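Local coordinates for regulatory protein of LacI family (Chloroflexus aggregans, PDB 3BBL) that probably represses or otherwise regulates transcription as a LacI-family DNA-binding regulator, its periplasmic-binding-protein-like part presumably sensing a small effector molecule, at residues Q115-L120 with L148-T153; Y162-E167 with T177-D182; I201-A206 with L218-F223; I251-A256 with R261-K266. All coordinates share one frame; numbering follows the deposited sequence.

Contact 1: residues Q115-L120 with L148-T153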
loop_
_atom_site.group_PDB
_atom_site.type_symbol
_atom_site.label_atom_id
_atom_site.label_comp_id
_atom_site.label_asym_id
_atom_site.label_seq_id
_atom_site.Cartn_x
_atom_site.Cartn_y
_atom_site.Cartn_z
ATOM N N GLN A 115 9.698 -22.231 -8.133
ATOM C CA GLN A 115 9.290 -21.908 -9.488
ATOM C C GLN A 115 10.164 -20.791 -10.062
ATOM O O GLN A 115 10.595 -20.853 -11.212
ATOM C CB GLN A 115 7.833 -21.475 -9.472
ATOM C CG GLN A 115 7.110 -21.606 -10.786
ATOM C CD GLN A 115 5.687 -21.101 -10.688
ATOM O OE1 GLN A 115 5.008 -21.326 -9.679
ATOM N NE2 GLN A 115 5.221 -20.419 -11.733
ATOM N N ALA A 116 10.429 -19.773 -9.255
ATOM C CA ALA A 116 11.257 -18.666 -9.704
ATOM C C ALA A 116 12.642 -19.184 -10.066
ATOM O O ALA A 116 13.163 -18.877 -11.136
ATOM C CB ALA A 116 11.357 -17.592 -8.611
ATOM N N VAL A 117 13.233 -19.980 -9.183
ATOM C CA VAL A 117 14.563 -20.516 -9.444
ATOM C C VAL A 117 14.577 -21.437 -10.660
ATOM O O VAL A 117 15.500 -21.382 -11.462
ATOM C CB VAL A 117 15.124 -21.260 -8.208
ATOM C CG1 VAL A 117 16.506 -21.790 -8.504
ATOM C CG2 VAL A 117 15.197 -20.311 -7.033
ATOM N N GLU A 118 13.553 -22.274 -10.807
ATOM C CA GLU A 118 13.482 -23.178 -11.959
ATOM C C GLU A 118 13.485 -22.361 -13.241
ATOM O O GLU A 118 14.103 -22.734 -14.235
ATOM C CB GLU A 118 12.213 -24.033 -11.918
ATOM C CG GLU A 118 12.172 -25.001 -10.742
ATOM C CD GLU A 118 10.882 -25.784 -10.670
ATOM O OE1 GLU A 118 9.833 -25.233 -11.067
ATOM O OE2 GLU A 118 10.915 -26.940 -10.205
ATOM N N TYR A 119 12.786 -21.232 -13.206
ATOM C CA TYR A 119 12.720 -20.352 -14.361
ATOM C C TYR A 119 14.115 -19.824 -14.704
ATOM O O TYR A 119 14.524 -19.833 -15.862
ATOM C CB TYR A 119 11.776 -19.179 -14.094
ATOM C CG TYR A 119 11.679 -18.249 -15.278
ATOM C CD1 TYR A 119 10.834 -18.534 -16.346
ATOM C CD2 TYR A 119 12.493 -17.124 -15.366
ATOM C CE1 TYR A 119 10.809 -17.722 -17.479
ATOM C CE2 TYR A 119 12.479 -16.308 -16.492
ATOM C CZ TYR A 119 11.637 -16.612 -17.543
ATOM O OH TYR A 119 11.647 -15.800 -18.659
ATOM N N LEU A 120 14.844 -19.359 -13.694
ATOM C CA LEU A 120 16.187 -18.852 -13.928
ATOM C C LEU A 120 17.078 -19.968 -14.492
ATOM O O LEU A 120 17.811 -19.758 -15.446
ATOM C CB LEU A 120 16.764 -18.274 -12.635
ATOM C CG LEU A 120 16.057 -16.999 -12.167
ATOM C CD1 LEU A 120 16.502 -16.658 -10.755
ATOM C CD2 LEU A 120 16.357 -15.848 -13.130
ATOM N N LEU A 148 16.569 -23.834 -2.206
ATOM C CA LEU A 148 17.417 -24.991 -1.962
ATOM C C LEU A 148 16.958 -26.188 -2.782
ATOM O O LEU A 148 17.775 -26.883 -3.388
ATOM C CB LEU A 148 17.415 -25.347 -0.474
ATOM C CG LEU A 148 17.894 -24.224 0.452
ATOM C CD1 LEU A 148 17.764 -24.661 1.900
ATOM C CD2 LEU A 148 19.333 -23.855 0.117
ATOM N N GLU A 149 15.650 -26.424 -2.808
ATOM C CA GLU A 149 15.099 -27.544 -3.563
ATOM C C GLU A 149 15.366 -27.444 -5.056
ATOM O O GLU A 149 15.764 -28.418 -5.687
ATOM C CB GLU A 149 13.589 -27.657 -3.327
ATOM C CG GLU A 149 13.212 -28.503 -2.138
ATOM C CD GLU A 149 11.741 -28.368 -1.760
ATOM O OE1 GLU A 149 10.880 -28.366 -2.676
ATOM O OE2 GLU A 149 11.452 -28.267 -0.545
ATOM N N ALA A 150 15.134 -26.268 -5.627
ATOM C CA ALA A 150 15.361 -26.094 -7.050
ATOM C C ALA A 150 16.842 -26.246 -7.395
ATOM O O ALA A 150 17.187 -26.900 -8.377
ATOM C CB ALA A 150 14.849 -24.731 -7.505
HETATM N N MSE A 151 17.714 -25.653 -6.585
HETATM C CA MSE A 151 19.149 -25.731 -6.840
HETATM C C MSE A 151 19.612 -27.192 -6.714
HETATM O O MSE A 151 20.350 -27.695 -7.559
HETATM C CB MSE A 151 19.931 -24.824 -5.868
HETATM C CG MSE A 151 19.623 -23.348 -5.967
HETATM SE SE MSE A 151 20.031 -22.629 -7.806
HETATM C CE MSE A 151 21.943 -22.269 -7.426
ATOM N N GLN A 152 19.156 -27.870 -5.667
ATOM C CA GLN A 152 19.492 -29.269 -5.432
ATOM C C GLN A 152 19.025 -30.143 -6.597
ATOM O O GLN A 152 19.766 -30.976 -7.101
ATOM C CB GLN A 152 18.833 -29.739 -4.132
ATOM C CG GLN A 152 18.911 -31.232 -3.886
ATOM C CD GLN A 152 20.274 -31.675 -3.410
ATOM O OE1 GLN A 152 20.733 -31.255 -2.346
ATOM N NE2 GLN A 152 20.933 -32.532 -4.196
ATOM N N THR A 153 17.783 -29.951 -7.021
ATOM C CA THR A 153 17.235 -30.726 -8.127
ATOM C C THR A 153 18.027 -30.533 -9.421
ATOM O O THR A 153 18.233 -31.484 -10.170
ATOM C CB THR A 153 15.757 -30.353 -8.375
ATOM O OG1 THR A 153 14.973 -30.783 -7.257
ATOM C CG2 THR A 153 15.232 -31.000 -9.640
#
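Val117 meets Ala150 and Met151 where helix 109-123 runs beside helix 138-153, and its atoms can be followed outward one by one. The CB already lies 3.6 Å from CB of Ala150, a distance that requires the helices to be close here. One bond further, CG1 sits anti to the backbone N (chi1 -179°), which carries this methyl across to the other helix. There it approaches Ala150 CB to 3.5 Å and the selenium of Met151, atom SE, to 3.7 Å. The short segments approach to 8.6 Å between axes and cross at -35°, with Glu118 and Ala150 closest in the backbone at 6.0 Å between CA atoms. Such near-parallel helices are part of the Rossmann-like alpha/beta architecture of periplasmic-binding-protein domains; in the chain, strand 128-132 lies between the two helices. The small Ala150 permits the close approach, while Met151, a selenomethionine bent at chi2 and chi3, crosses Val117 at about a right angle and also packs on Ile158. Glu118, an exposed residue, adds its aliphatic part, CG standing 4.2 Å from Ala150 CB. On the sheet-facing side of helix 109-123, Ala116 and Leu120 rest on Ile221.

Contact 2: residues Y162-E167 with T177-D182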
loop_
_atom_site.group_PDB
_atom_site.type_symbol
_atom_site.label_atom_id
_atom_site.label_comp_id
_atom_site.label_asym_id
_atom_site.label_seq_id
_atom_site.Cartn_x
_atom_site.Cartn_y
_atom_site.Cartn_z
ATOM N N TYR A 162 26.559 -17.368 -1.308
ATOM C CA TYR A 162 25.429 -16.897 -2.116
ATOM C C TYR A 162 24.114 -16.816 -1.344
ATOM O O TYR A 162 23.075 -16.496 -1.919
ATOM C CB TYR A 162 25.198 -17.812 -3.309
ATOM C CG TYR A 162 26.103 -17.591 -4.480
ATOM C CD1 TYR A 162 25.915 -18.324 -5.653
ATOM C CD2 TYR A 162 27.136 -16.647 -4.439
ATOM C CE1 TYR A 162 26.729 -18.128 -6.764
ATOM C CE2 TYR A 162 27.959 -16.435 -5.552
ATOM C CZ TYR A 162 27.744 -17.182 -6.709
ATOM O OH TYR A 162 28.496 -16.977 -7.828
ATOM N N ILE A 163 24.147 -17.138 -0.057
ATOM C CA ILE A 163 22.944 -17.087 0.754
ATOM C C ILE A 163 23.175 -16.052 1.829
ATOM O O ILE A 163 23.830 -16.322 2.825
ATOM C CB ILE A 163 22.646 -18.459 1.398
ATOM C CG1 ILE A 163 22.451 -19.501 0.303
ATOM C CG2 ILE A 163 21.393 -18.379 2.261
ATOM C CD1 ILE A 163 22.193 -20.894 0.823
ATOM N N LEU A 164 22.643 -14.858 1.620
ATOM C CA LEU A 164 22.827 -13.778 2.579
ATOM C C LEU A 164 21.523 -13.516 3.332
ATOM O O LEU A 164 20.482 -13.276 2.728
ATOM C CB LEU A 164 23.299 -12.518 1.842
ATOM C CG LEU A 164 24.443 -12.750 0.839
ATOM C CD1 LEU A 164 24.841 -11.438 0.207
ATOM C CD2 LEU A 164 25.647 -13.375 1.535
ATOM N N ARG A 165 21.589 -13.578 4.657
ATOM C CA ARG A 165 20.418 -13.373 5.503
ATOM C C ARG A 165 20.421 -12.010 6.173
ATOM O O ARG A 165 21.448 -11.550 6.662
ATOM C CB ARG A 165 20.369 -14.456 6.575
ATOM C CG ARG A 165 20.223 -15.864 6.048
ATOM C CD ARG A 165 20.428 -16.831 7.195
ATOM N NE ARG A 165 20.198 -18.227 6.841
ATOM C CZ ARG A 165 19.001 -18.789 6.755
ATOM N NH1 ARG A 165 17.906 -18.074 6.991
ATOM N NH2 ARG A 165 18.906 -20.076 6.454
ATOM N N GLY A 166 19.253 -11.378 6.208
ATOM C CA GLY A 166 19.131 -10.067 6.812
ATOM C C GLY A 166 17.711 -9.532 6.733
ATOM O O GLY A 166 16.795 -10.214 6.263
ATOM N N GLU A 167 17.527 -8.304 7.201
ATOM C CA GLU A 167 16.219 -7.667 7.177
ATOM C C GLU A 167 15.760 -7.362 5.753
ATOM O O GLU A 167 16.553 -6.956 4.900
ATOM C CB GLU A 167 16.261 -6.373 7.982
ATOM C CG GLU A 167 16.650 -6.588 9.427
ATOM C CD GLU A 167 15.685 -7.511 10.150
ATOM O OE1 GLU A 167 16.135 -8.261 11.048
ATOM O OE2 GLU A 167 14.474 -7.485 9.822
ATOM N N THR A 177 23.807 -6.972 -2.109
ATOM C CA THR A 177 24.072 -7.116 -3.535
ATOM C C THR A 177 25.418 -6.501 -3.919
ATOM O O THR A 177 26.147 -7.054 -4.760
ATOM C CB THR A 177 22.945 -6.494 -4.398
ATOM O OG1 THR A 177 21.712 -7.167 -4.116
ATOM C CG2 THR A 177 23.258 -6.645 -5.893
ATOM N N LEU A 178 25.751 -5.368 -3.309
ATOM C CA LEU A 178 27.024 -4.730 -3.601
ATOM C C LEU A 178 28.141 -5.684 -3.161
ATOM O O LEU A 178 29.177 -5.790 -3.809
ATOM C CB LEU A 178 27.126 -3.377 -2.883
ATOM C CG LEU A 178 26.304 -2.240 -3.506
ATOM C CD1 LEU A 178 26.370 -1.003 -2.625
ATOM C CD2 LEU A 178 26.816 -1.933 -4.905
ATOM N N HIS A 179 27.915 -6.395 -2.064
ATOM C CA HIS A 179 28.896 -7.356 -1.577
ATOM C C HIS A 179 29.100 -8.429 -2.653
ATOM O O HIS A 179 30.218 -8.829 -2.936
ATOM C CB HIS A 179 28.396 -8.004 -0.280
ATOM C CG HIS A 179 29.252 -9.133 0.198
ATOM N ND1 HIS A 179 30.497 -8.939 0.759
ATOM C CD2 HIS A 179 29.043 -10.473 0.203
ATOM C CE1 HIS A 179 31.014 -10.107 1.094
ATOM N NE2 HIS A 179 30.153 -11.053 0.767
ATOM N N LEU A 180 28.009 -8.883 -3.256
ATOM C CA LEU A 180 28.071 -9.903 -4.300
ATOM C C LEU A 180 28.680 -9.366 -5.587
ATOM O O LEU A 180 29.398 -10.076 -6.278
ATOM C CB LEU A 180 26.670 -10.465 -4.586
ATOM C CG LEU A 180 26.079 -11.379 -3.508
ATOM C CD1 LEU A 180 24.642 -11.699 -3.837
ATOM C CD2 LEU A 180 26.896 -12.652 -3.408
ATOM N N LEU A 181 28.389 -8.111 -5.912
ATOM C CA LEU A 181 28.936 -7.508 -7.117
ATOM C C LEU A 181 30.426 -7.189 -6.952
ATOM O O LEU A 181 31.112 -6.881 -7.927
ATOM C CB LEU A 181 28.147 -6.247 -7.489
ATOM C CG LEU A 181 26.668 -6.511 -7.827
ATOM C CD1 LEU A 181 25.998 -5.243 -8.321
ATOM C CD2 LEU A 181 26.567 -7.593 -8.885
ATOM N N ASP A 182 30.921 -7.255 -5.716
ATOM C CA ASP A 182 32.340 -7.018 -5.450
ATOM C C ASP A 182 33.133 -8.214 -5.974
ATOM O O ASP A 182 34.362 -8.145 -6.104
ATOM C CB ASP A 182 32.635 -6.870 -3.948
ATOM C CG ASP A 182 32.317 -5.481 -3.409
ATOM O OD1 ASP A 182 32.426 -4.496 -4.165
ATOM O OD2 ASP A 182 31.976 -5.368 -2.212
#
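Leu164 and Leu180 make the main apolar contact between strand 163-165 and helix 170-181, their side chains reaching toward each other tip to tip. The methyl CD1 of Leu164 stands 3.9 Å from CG of Leu180 and 4.1 Å from its CD1, so it touches the branch point as well as one arm. The other arm of Leu180 serves a second partner: CD2 comes within 4.1 Å of CD2 of the Tyr162 ring, at an oblique approach. Although the CB of Tyr162 points away from the helix, chi1 of -80° and the length of the ring bring its CD2 back to Leu180. A looser contact lies on the exposed side, where CD2 of His179 is 4.3 Å from Leu164 CD1.

No hydrogen bond crosses between the two segments. The polar end of Tyr162 is held separately, its OH bonding to the carbonyl O of Arg187, which fixes the far end of the ring.

This is a strand-to-helix packing within the alpha/beta fold. Strand 163-165 is the outermost strand on its side of the sheet, pairing with strand 128-132 through Ile130 and Ala132, and Leu180 continues inward onto Ala129 and Ile192, while Thr177 meets helix 197-209 at Ala203 and Ala206.

Contact 3: residues I201-A206 with L218-F223. With EDO (1,2-ethanediol), chain C.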
loop_
_atom_site.group_PDB
_atom_site.type_symbol
_atom_site.label_atom_id
_atom_site.label_comp_id
_atom_site.label_asym_id
_atom_site.label_seq_id
_atom_site.Cartn_x
_atom_site.Cartn_y
_atom_site.Cartn_z
ATOM N N ILE A 201 14.583 -4.150 -5.045
ATOM C CA ILE A 201 14.808 -2.787 -5.498
ATOM C C ILE A 201 16.214 -2.338 -5.101
ATOM O O ILE A 201 16.913 -1.675 -5.881
ATOM C CB ILE A 201 13.712 -1.837 -4.949
ATOM C CG1 ILE A 201 12.374 -2.194 -5.613
ATOM C CG2 ILE A 201 14.053 -0.386 -5.252
ATOM C CD1 ILE A 201 11.189 -1.368 -5.157
ATOM N N GLY A 202 16.636 -2.724 -3.900
ATOM C CA GLY A 202 17.971 -2.381 -3.446
ATOM C C GLY A 202 18.997 -3.048 -4.351
ATOM O O GLY A 202 20.018 -2.455 -4.702
ATOM N N ALA A 203 18.713 -4.285 -4.741
ATOM C CA ALA A 203 19.598 -5.028 -5.629
ATOM C C ALA A 203 19.670 -4.321 -6.978
ATOM O O ALA A 203 20.736 -4.222 -7.581
ATOM C CB ALA A 203 19.092 -6.461 -5.819
HETATM N N MSE A 204 18.524 -3.838 -7.451
HETATM C CA MSE A 204 18.478 -3.110 -8.714
HETATM C C MSE A 204 19.330 -1.834 -8.594
HETATM O O MSE A 204 20.048 -1.453 -9.525
HETATM C CB MSE A 204 17.029 -2.760 -9.074
HETATM C CG MSE A 204 16.234 -3.953 -9.513
HETATM SE SE MSE A 204 14.339 -3.448 -9.859
HETATM C CE MSE A 204 14.710 -2.387 -11.452
ATOM N N ALA A 205 19.263 -1.183 -7.435
ATOM C CA ALA A 205 20.028 0.036 -7.209
ATOM C C ALA A 205 21.526 -0.273 -7.209
ATOM O O ALA A 205 22.332 0.500 -7.729
ATOM C CB ALA A 205 19.624 0.663 -5.886
ATOM N N ALA A 206 21.890 -1.407 -6.615
ATOM C CA ALA A 206 23.282 -1.818 -6.549
ATOM C C ALA A 206 23.797 -2.108 -7.961
ATOM O O ALA A 206 24.891 -1.674 -8.334
ATOM C CB ALA A 206 23.420 -3.059 -5.665
ATOM N N LEU A 218 22.548 -9.079 -14.994
ATOM C CA LEU A 218 22.139 -9.581 -13.693
ATOM C C LEU A 218 20.632 -9.717 -13.652
ATOM O O LEU A 218 19.915 -8.719 -13.691
ATOM C CB LEU A 218 22.586 -8.622 -12.580
ATOM C CG LEU A 218 22.207 -9.041 -11.156
ATOM C CD1 LEU A 218 22.910 -10.352 -10.818
ATOM C CD2 LEU A 218 22.591 -7.965 -10.157
ATOM N N ALA A 219 20.146 -10.950 -13.577
ATOM C CA ALA A 219 18.703 -11.177 -13.513
ATOM C C ALA A 219 18.256 -11.064 -12.048
ATOM O O ALA A 219 18.983 -11.453 -11.134
ATOM C CB ALA A 219 18.357 -12.552 -14.072
ATOM N N ILE A 220 17.071 -10.504 -11.838
ATOM C CA ILE A 220 16.530 -10.335 -10.502
ATOM C C ILE A 220 15.051 -10.695 -10.427
ATOM O O ILE A 220 14.255 -10.265 -11.257
ATOM C CB ILE A 220 16.705 -8.876 -10.020
ATOM C CG1 ILE A 220 18.189 -8.545 -9.918
ATOM C CG2 ILE A 220 16.033 -8.674 -8.651
ATOM C CD1 ILE A 220 18.471 -7.056 -9.718
ATOM N N ILE A 221 14.686 -11.502 -9.438
ATOM C CA ILE A 221 13.289 -11.868 -9.243
ATOM C C ILE A 221 12.969 -11.591 -7.786
ATOM O O ILE A 221 13.683 -12.044 -6.894
ATOM C CB ILE A 221 13.010 -13.357 -9.560
ATOM C CG1 ILE A 221 13.248 -13.631 -11.042
ATOM C CG2 ILE A 221 11.566 -13.699 -9.216
ATOM C CD1 ILE A 221 12.865 -15.031 -11.478
ATOM N N GLY A 222 11.911 -10.819 -7.553
ATOM C CA GLY A 222 11.522 -10.487 -6.194
ATOM C C GLY A 222 10.382 -11.342 -5.688
ATOM O O GLY A 222 10.063 -12.388 -6.263
ATOM N N PHE A 223 9.769 -10.892 -4.596
ATOM C CA PHE A 223 8.647 -11.602 -3.986
ATOM C C PHE A 223 7.657 -10.614 -3.393
ATOM O O PHE A 223 8.059 -9.689 -2.678
ATOM C CB PHE A 223 9.161 -12.559 -2.900
ATOM C CG PHE A 223 8.303 -13.786 -2.700
ATOM C CD1 PHE A 223 8.745 -15.032 -3.136
ATOM C CD2 PHE A 223 7.063 -13.700 -2.061
ATOM C CE1 PHE A 223 7.971 -16.183 -2.934
ATOM C CE2 PHE A 223 6.282 -14.842 -1.855
ATOM C CZ PHE A 223 6.738 -16.085 -2.293
HETATM C C1 EDO C . 15.273 -8.518 -14.322
HETATM O O1 EDO C . 15.754 -9.866 -14.239
HETATM C C2 EDO C . 13.739 -8.483 -14.308
HETATM O O2 EDO C . 13.256 -8.423 -12.970
#
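Ile220 presses its CD1 methyl against helix 197-209, and this single atom makes the apolar contacts. It lies 3.8 Å from CG of Met204 and 4.0 Å from CB of Ala203, and is also 3.9 Å from the backbone N of Met204, so it rests against the helix backbone between the two side chains. With CG1 anti to the carbonyl carbon (chi1 -63°) and an extended chi2, Ile220 sends CD1 outward to that spot. Met204, a selenomethionine, crosses Ile220 obliquely; its chi2 is extended (177°), which takes SE on past Ile220 and leaves CG as the touching atom. All three residues are buried.

The helix and strand belong to the beta-alpha-beta unit of strand 191-194, helix 197-209 and strand 219-223, in which the helix covers one face of the sheet, whose strands are parallel here. The other face of the strand is covered by helix 109-123, with Phe223 on Thr113.

Polar contacts at Ile220 go to a bound 1,2-ethanediol, probably from the crystallisation liquor. The backbone N of Ile220 donates to O1 of the diol at 2.8 Å in a nearly straight bond of 168°, and the diol's O2 donates to the carbonyl O of Ile220 at 2.7 Å. The diol also bonds to the backbone N of Ser237.

Contact 4: residues I251-A256 with R261-K266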
loop_
_atom_site.group_PDB
_atom_site.type_symbol
_atom_site.label_atom_id
_atom_site.label_comp_id
_atom_site.label_asym_id
_atom_site.label_seq_id
_atom_site.Cartn_x
_atom_site.Cartn_y
_atom_site.Cartn_z
ATOM N N ILE A 251 -12.185 -15.890 5.955
ATOM C CA ILE A 251 -13.534 -15.582 6.413
ATOM C C ILE A 251 -14.441 -16.793 6.226
ATOM O O ILE A 251 -15.160 -17.204 7.131
ATOM C CB ILE A 251 -14.118 -14.388 5.624
ATOM C CG1 ILE A 251 -13.360 -13.107 5.983
ATOM C CG2 ILE A 251 -15.603 -14.234 5.922
ATOM C CD1 ILE A 251 -13.486 -12.698 7.441
ATOM N N GLU A 252 -14.376 -17.368 5.035
ATOM C CA GLU A 252 -15.175 -18.521 4.668
ATOM C C GLU A 252 -14.974 -19.715 5.593
ATOM O O GLU A 252 -15.923 -20.416 5.927
ATOM C CB GLU A 252 -14.823 -18.905 3.242
ATOM C CG GLU A 252 -15.747 -19.883 2.586
ATOM C CD GLU A 252 -15.446 -20.012 1.111
ATOM O OE1 GLU A 252 -15.536 -18.990 0.391
ATOM O OE2 GLU A 252 -15.110 -21.132 0.674
ATOM N N LEU A 253 -13.736 -19.942 6.009
ATOM C CA LEU A 253 -13.422 -21.064 6.884
ATOM C C LEU A 253 -13.803 -20.778 8.332
ATOM O O LEU A 253 -14.285 -21.658 9.038
ATOM C CB LEU A 253 -11.928 -21.391 6.796
ATOM C CG LEU A 253 -11.394 -22.525 7.673
ATOM C CD1 LEU A 253 -12.143 -23.809 7.365
ATOM C CD2 LEU A 253 -9.900 -22.708 7.417
ATOM N N LEU A 254 -13.584 -19.544 8.771
ATOM C CA LEU A 254 -13.902 -19.165 10.139
ATOM C C LEU A 254 -15.409 -19.106 10.361
ATOM O O LEU A 254 -15.904 -19.503 11.412
ATOM C CB LEU A 254 -13.276 -17.810 10.476
ATOM C CG LEU A 254 -13.516 -17.327 11.906
ATOM C CD1 LEU A 254 -12.979 -18.360 12.893
ATOM C CD2 LEU A 254 -12.838 -15.986 12.116
ATOM N N VAL A 255 -16.140 -18.611 9.368
ATOM C CA VAL A 255 -17.590 -18.524 9.481
ATOM C C VAL A 255 -18.178 -19.927 9.629
ATOM O O VAL A 255 -19.131 -20.130 10.378
ATOM C CB VAL A 255 -18.221 -17.826 8.247
ATOM C CG1 VAL A 255 -19.734 -17.957 8.288
ATOM C CG2 VAL A 255 -17.831 -16.352 8.225
ATOM N N ALA A 256 -17.602 -20.892 8.920
ATOM C CA ALA A 256 -18.073 -22.267 8.998
ATOM C C ALA A 256 -17.791 -22.834 10.389
ATOM O O ALA A 256 -18.623 -23.533 10.959
ATOM C CB ALA A 256 -17.390 -23.117 7.936
ATOM N N ARG A 261 -20.393 -25.903 11.698
ATOM C CA ARG A 261 -20.267 -26.844 10.585
ATOM C C ARG A 261 -18.855 -26.907 10.003
ATOM O O ARG A 261 -18.673 -26.855 8.783
ATOM C CB ARG A 261 -21.267 -26.475 9.484
ATOM C CG ARG A 261 -21.244 -25.009 9.120
ATOM C CD ARG A 261 -22.332 -24.642 8.126
ATOM N NE ARG A 261 -22.336 -23.206 7.855
ATOM C CZ ARG A 261 -21.352 -22.555 7.240
ATOM N NH1 ARG A 261 -20.279 -23.210 6.821
ATOM N NH2 ARG A 261 -21.431 -21.247 7.054
ATOM N N GLU A 262 -17.860 -27.032 10.879
ATOM C CA GLU A 262 -16.461 -27.095 10.456
ATOM C C GLU A 262 -16.183 -28.192 9.428
ATOM O O GLU A 262 -16.511 -29.361 9.650
ATOM C CB GLU A 262 -15.547 -27.320 11.663
ATOM C CG GLU A 262 -14.077 -27.432 11.285
ATOM C CD GLU A 262 -13.206 -27.923 12.425
ATOM O OE1 GLU A 262 -13.241 -27.303 13.511
ATOM O OE2 GLU A 262 -12.482 -28.926 12.232
ATOM N N PRO A 263 -15.574 -27.826 8.286
ATOM C CA PRO A 263 -15.258 -28.801 7.237
ATOM C C PRO A 263 -14.101 -29.688 7.688
ATOM O O PRO A 263 -13.442 -29.393 8.691
ATOM C CB PRO A 263 -14.873 -27.921 6.047
ATOM C CG PRO A 263 -15.605 -26.638 6.310
ATOM C CD PRO A 263 -15.381 -26.454 7.787
ATOM N N GLU A 264 -13.851 -30.771 6.958
ATOM C CA GLU A 264 -12.756 -31.656 7.329
ATOM C C GLU A 264 -11.459 -31.069 6.795
ATOM O O GLU A 264 -10.365 -31.445 7.227
ATOM C CB GLU A 264 -12.972 -33.069 6.777
ATOM C CG GLU A 264 -12.077 -34.104 7.449
ATOM C CD GLU A 264 -12.592 -35.523 7.299
ATOM O OE1 GLU A 264 -13.790 -35.750 7.580
ATOM O OE2 GLU A 264 -11.800 -36.413 6.914
ATOM N N GLN A 265 -11.591 -30.133 5.858
ATOM C CA GLN A 265 -10.428 -29.477 5.290
ATOM C C GLN A 265 -10.258 -28.129 5.983
ATOM O O GLN A 265 -10.794 -27.115 5.539
ATOM C CB GLN A 265 -10.599 -29.295 3.781
ATOM C CG GLN A 265 -9.274 -29.294 3.026
ATOM C CD GLN A 265 -8.142 -29.948 3.818
ATOM O OE1 GLN A 265 -8.315 -31.013 4.413
ATOM N NE2 GLN A 265 -6.979 -29.311 3.823
ATOM N N LYS A 266 -9.512 -28.140 7.087
ATOM C CA LYS A 266 -9.262 -26.941 7.876
ATOM C C LYS A 266 -7.886 -26.340 7.600
ATOM O O LYS A 266 -7.476 -25.383 8.257
ATOM C CB LYS A 266 -9.403 -27.269 9.364
ATOM C CG LYS A 266 -8.562 -28.455 9.820
ATOM C CD LYS A 266 -9.158 -29.113 11.068
ATOM C CE LYS A 266 -8.980 -28.266 12.320
ATOM N NZ LYS A 266 -7.582 -28.329 12.832
#
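Ala256, on helix 243-258, and Arg261, in the loop that returns the chain to strand 267-275, are joined through the backbone: N of Arg261 donates to O of Ala256 at 3.0 Å. The bond is weak, its angle at the hydrogen being only 135°. The CA atoms of Ala256 and Glu262 lie 5.3 Å apart, whereas those of Leu253 and Lys266 are separated by 7.3 Å, so the loop is nearer the helix at its beginning. This is an alpha-to-beta connection of the alpha/beta fold, with the loop folded back along the helix it has just left.

Among the side chains, Arg261 lays its guanidinium with one face over CA of Ala256 and O of Val255. Its CG sits between backbone N and carbonyl carbon (chi1 49°), and the chain is extended from there to NE, carrying the group back over the helix. NH2 is 3.9 Å from Val255 CG1, the two side chains running side by side, and it also forms a salt bridge with Glu259. Apolar packing follows along the loop: CD of Pro263 touches CB of Ala256 at 3.9 Å and CD1 of Leu253 at 4.2 Å. Leu253 further packs on Val91 of strand 90-93. Its CG is anti to the backbone N (chi1 179°), and its two methyls face successive carbonyl oxygens, CD1 beside O of Gln265 (4.0 Å) and CD2 3.7 Å from O of Lys266.

Contacts 1, 2 and 3 lie in one half of the molecule and touch one another, 2 and 3 both reaching the sheet; contact 4 is remote, its centre about 34 to 42 Å from theirs. Contacts 1 and 3 are buried; contacts 2 and 4 are partly buried, each with exposed residues at its margin. Helix 109-123 of contact 1 touches strand 219-223 of contact 3, with Leu120 CD2 4.0 Å from Ala219 CB, and helices 170-181 and 197-209 join contacts 2 and 3. Helix 138-153 leads on to strand 163-165, linking contacts 1 and 2. Across their segments these three are purely apolar, while contact 4 adds a backbone hydrogen bond and a guanidinium lying over the helix backbone.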